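Adenosine kinase, putative (Trypanosoma brucei, PDB 3OTX) probably phosphorylates adenosine to AMP at the expense of ATP, a magnesium-dependent step of purine salvage, and here holds the two-substrate inhibitor AP5A. Local coordinates at residues A[33-36]-A[37-40]; A[212-215]-A[216-220]. The protein carries 1 engineered substitution. All coordinates share one frame; numbering follows the deposited sequence.

Contact 1: residues A[33-36]-A[37-40]; sequences GLER and GTAI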
loop_
_atom_site.group_PDB
_atom_site.type_symbol
_atom_site.label_atom_id
_atom_site.label_comp_id
_atom_site.label_asym_id
_atom_site.label_seq_id
_atom_site.Cartn_x
_atom_site.Cartn_y
_atom_site.Cartn_z
ATOM N N GLY A 33 15.029 11.332 15.976
ATOM C CA GLY A 33 15.229 9.930 16.336
ATOM C C GLY A 33 14.867 8.987 15.204
ATOM O O GLY A 33 14.352 7.878 15.429
ATOM N N LEU A 34 15.098 9.426 13.974
ATOM C CA LEU A 34 14.624 8.671 12.816
ATOM C C LEU A 34 15.734 7.894 12.131
ATOM O O LEU A 34 16.878 8.354 12.076
ATOM C CB LEU A 34 13.965 9.594 11.777
ATOM C CG LEU A 34 12.859 10.540 12.265
ATOM C CD1 LEU A 34 12.458 11.510 11.144
ATOM C CD2 LEU A 34 11.643 9.762 12.767
ATOM N N GLU A 35 15.356 6.732 11.610
ATOM C CA GLU A 35 16.275 5.875 10.880
ATOM C C GLU A 35 16.043 6.119 9.384
ATOM O O GLU A 35 14.936 5.917 8.849
ATOM C CB GLU A 35 16.038 4.392 11.232
ATOM C CG GLU A 35 17.299 3.529 11.070
ATOM C CD GLU A 35 17.000 2.046 10.846
ATOM O OE1 GLU A 35 15.906 1.569 11.228
ATOM O OE2 GLU A 35 17.874 1.356 10.282
ATOM N N ARG A 36 17.096 6.559 8.707
ATOM C CA ARG A 36 16.987 6.892 7.283
ATOM C C ARG A 36 16.333 5.799 6.452
ATOM O O ARG A 36 16.706 4.629 6.544
ATOM C CB ARG A 36 18.371 7.235 6.720
ATOM C CG ARG A 36 18.355 7.716 5.277
ATOM C CD ARG A 36 19.769 7.715 4.695
ATOM N NE ARG A 36 20.624 8.714 5.316
ATOM C CZ ARG A 36 20.960 9.862 4.746
ATOM N NH1 ARG A 36 20.537 10.155 3.521
ATOM N NH2 ARG A 36 21.736 10.708 5.399
ATOM N N GLY A 37 15.346 6.183 5.651
ATOM C CA GLY A 37 14.689 5.260 4.709
ATOM C C GLY A 37 13.621 4.341 5.273
ATOM O O GLY A 37 13.127 3.454 4.568
ATOM N N THR A 38 13.239 4.569 6.526
ATOM C CA THR A 38 12.225 3.778 7.211
ATOM C C THR A 38 10.912 4.544 7.355
ATOM O O THR A 38 10.903 5.785 7.232
ATOM C CB THR A 38 12.679 3.330 8.607
ATOM O OG1 THR A 38 12.805 4.466 9.480
ATOM C CG2 THR A 38 13.999 2.587 8.514
ATOM N N ALA A 39 9.829 3.807 7.608
ATOM C CA ALA A 39 8.527 4.379 7.976
ATOM C C ALA A 39 8.248 4.019 9.427
ATOM O O ALA A 39 8.575 2.924 9.857
ATOM C CB ALA A 39 7.421 3.826 7.098
ATOM N N ILE A 40 7.666 4.954 10.173
ATOM C CA ILE A 40 7.210 4.708 11.550
ATOM C C ILE A 40 5.860 5.393 11.742
ATOM O O ILE A 40 5.416 6.164 10.879
ATOM C CB ILE A 40 8.185 5.270 12.584
ATOM C CG1 ILE A 40 8.342 6.810 12.453
ATOM C CG2 ILE A 40 9.554 4.551 12.527
ATOM C CD1 ILE A 40 8.992 7.457 13.745
HETATM O O HOH W 1 12.574 6.133 11.918
#

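Contact 2: residues A[212-215]-A[216-220]; sequences GEVL and PYTDI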
loop_
_atom_site.group_PDB
_atom_site.type_symbol
_atom_site.label_atom_id
_atom_site.label_comp_id
_atom_site.label_asym_id
_atom_site.label_seq_id
_atom_site.Cartn_x
_atom_site.Cartn_y
_atom_site.Cartn_z
ATOM N N GLY A 212 -0.652 -12.305 11.807
ATOM C CA GLY A 212 -0.914 -13.748 11.888
ATOM C C GLY A 212 -2.388 -14.114 11.764
ATOM O O GLY A 212 -2.715 -15.177 11.233
ATOM N N GLU A 213 -3.266 -13.260 12.275
ATOM C CA GLU A 213 -4.708 -13.499 12.174
ATOM C C GLU A 213 -5.177 -13.456 10.718
ATOM O O GLU A 213 -6.086 -14.196 10.321
ATOM C CB GLU A 213 -5.503 -12.479 12.983
ATOM C CG GLU A 213 -5.588 -12.777 14.451
ATOM C CD GLU A 213 -6.767 -12.093 15.096
ATOM O OE1 GLU A 213 -7.914 -12.508 14.826
ATOM O OE2 GLU A 213 -6.541 -11.162 15.887
ATOM N N VAL A 214 -4.541 -12.578 9.940
ATOM C CA VAL A 214 -4.985 -12.307 8.570
ATOM C C VAL A 214 -4.338 -13.220 7.522
ATOM O O VAL A 214 -4.965 -13.540 6.508
ATOM C CB VAL A 214 -4.787 -10.783 8.250
ATOM C CG1 VAL A 214 -4.914 -10.443 6.769
ATOM C CG2 VAL A 214 -5.774 -9.934 9.099
ATOM N N LEU A 215 -3.115 -13.679 7.759
ATOM C CA LEU A 215 -2.394 -14.439 6.724
ATOM C C LEU A 215 -3.110 -15.697 6.178
ATOM O O LEU A 215 -3.095 -15.927 4.983
ATOM C CB LEU A 215 -0.992 -14.818 7.195
ATOM C CG LEU A 215 -0.038 -13.628 7.249
ATOM C CD1 LEU A 215 1.179 -14.104 8.065
ATOM C CD2 LEU A 215 0.335 -13.190 5.852
ATOM N N PRO A 216 -3.740 -16.498 7.056
ATOM C CA PRO A 216 -4.428 -17.698 6.524
ATOM C C PRO A 216 -5.487 -17.359 5.463
ATOM O O PRO A 216 -5.764 -18.171 4.583
ATOM C CB PRO A 216 -5.116 -18.283 7.748
ATOM C CG PRO A 216 -4.396 -17.713 8.921
ATOM C CD PRO A 216 -3.907 -16.359 8.510
ATOM N N TYR A 217 -6.082 -16.166 5.557
ATOM C CA TYR A 217 -7.142 -15.761 4.626
ATOM C C TYR A 217 -6.563 -15.018 3.424
ATOM O O TYR A 217 -7.302 -14.555 2.560
ATOM C CB TYR A 217 -8.102 -14.793 5.329
ATOM C CG TYR A 217 -8.946 -15.288 6.467
ATOM C CD1 TYR A 217 -8.578 -15.040 7.797
ATOM C CD2 TYR A 217 -10.174 -15.916 6.221
ATOM C CE1 TYR A 217 -9.395 -15.455 8.857
ATOM C CE2 TYR A 217 -10.997 -16.319 7.258
ATOM C CZ TYR A 217 -10.606 -16.092 8.568
ATOM O OH TYR A 217 -11.445 -16.495 9.591
ATOM N N THR A 218 -5.237 -14.852 3.400
ATOM C CA THR A 218 -4.587 -14.018 2.401
ATOM C C THR A 218 -4.144 -14.879 1.227
ATOM O O THR A 218 -3.310 -15.786 1.387
ATOM C CB THR A 218 -3.413 -13.253 3.010
ATOM O OG1 THR A 218 -3.904 -12.390 4.061
ATOM C CG2 THR A 218 -2.743 -12.374 1.946
ATOM N N ASP A 219 -4.718 -14.613 0.052
ATOM C CA ASP A 219 -4.254 -15.289 -1.156
ATOM C C ASP A 219 -2.912 -14.751 -1.682
ATOM O O ASP A 219 -2.007 -15.553 -1.964
ATOM C CB ASP A 219 -5.310 -15.209 -2.236
ATOM C CG ASP A 219 -6.654 -15.697 -1.753
ATOM O OD1 ASP A 219 -6.799 -16.898 -1.466
ATOM O OD2 ASP A 219 -7.576 -14.892 -1.652
ATOM N N ILE A 220 -2.751 -13.423 -1.780
ATOM C CA ILE A 220 -1.542 -12.892 -2.379
ATOM C C ILE A 220 -0.874 -11.982 -1.342
ATOM O O ILE A 220 -1.501 -11.089 -0.790
ATOM C CB ILE A 220 -1.849 -12.116 -3.674
ATOM C CG1 ILE A 220 -2.633 -13.005 -4.659
ATOM C CG2 ILE A 220 -0.559 -11.571 -4.278
ATOM C CD1 ILE A 220 -2.505 -12.585 -6.111
#

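Contact 1: residues A[33-36]-A[37-40]
The flat peptide carbonyl of Glu35 receives two donors from Thr38. The hydroxyl OG1 of Thr38 lies in the carbonyl plane and uses a lone pair of Glu35 O at 2.7 Å, whereas the amide N of Thr38, 3.2 Å from the same Glu35 O, sits 24° off that plane. The amide bond closes a type II beta turn from Glu35 to Thr38, with Gly37 at its third position, where phi is positive. With chi1 at 67°, OG1 stands between the backbone N and carbonyl carbon of Thr38 and turns back into the turn. Water 1 accepts from Glu35 N and donates to Thr38 OG1, at 2.9 Å and 3.0 Å respectively. The extended side chain of Glu35 crosses that of Thr38 at about a right angle, bringing OE1 of Glu35 to 3.5 Å from the methyl CG2 of Thr38. Flanking the turn, Leu34 CD2 meets Ile40 CD1 at 3.6 Å, the two side chains at roughly right angles. The bend follows a Schellman motif at Gly33, which ends helix 26-31. Arg36 reaches back to that helix in a salt bridge with Asp26, and the chain then enters edge strand 39-41, which pairs parallel with strand 133-141.

Contact 2: residues A[212-215]-A[216-220]
Val214 and Thr218 meet where helix 208-214 runs out through a 3-10 turn, within a beta-alpha-beta crossover of the large alpha/beta domain, between parallel strands 193-197 and 220-224. The oxygen of Val214 takes two donors from opposite faces of its carbonyl plane: the amide N of Tyr217 reaches Val214 O at 3.0 Å, and the hydroxyl OG1 of Thr218 reaches it at 2.9 Å. This hydroxyl can fold back onto the helix because chi1 of Thr218, -61°, sets OG1 opposite the carbonyl carbon and close to the backbone N. Val214 has CG1 trans to its own N (chi1 167°), and this methyl flanks the hydroxyl, CG1 lying 3.5 Å from Thr218 OG1. A second 3-10 bond runs from Thr218 N to Leu215 O at 2.9 Å. Pro216 has no amide hydrogen for the oxygen of Gly212; its ring carbon CD faces Gly212 O instead, at 3.2 Å. Leu215 sends its side chain off the turn onto Ile196 and Val253, leaving CB against the proline ring. Asp219 turns the other way, its carboxylate bonded to Tyr255 and to the backbone of Phe194. The Tyr217 ring, beside Cys184 of helix 177-189, presents an edge to the helix end: CD1 lies 3.6 Å from Glu213 O, with that oxygen in the ring plane.

Contacts 1 and 2 come one after the other along the chain and do not touch: their centres are 27 Å apart and their nearest atoms about 18 Å. Each is a local turn leading into a strand, but of different sheets. Contact 1 leads into the small five-stranded sheet that forms the lid of the ribokinase fold, contact 2 into the large sheet of the main domain. The bound AP5A comes within about 7 Å of Gly37, nearest atom to nearest atom, and the side chain of Ile40 is about 8 Å from that of Phe171, an adenosine-binding residue, which places contact 1 beside the pocket. Contact 2 lies away from the known binding residues and is structural packing.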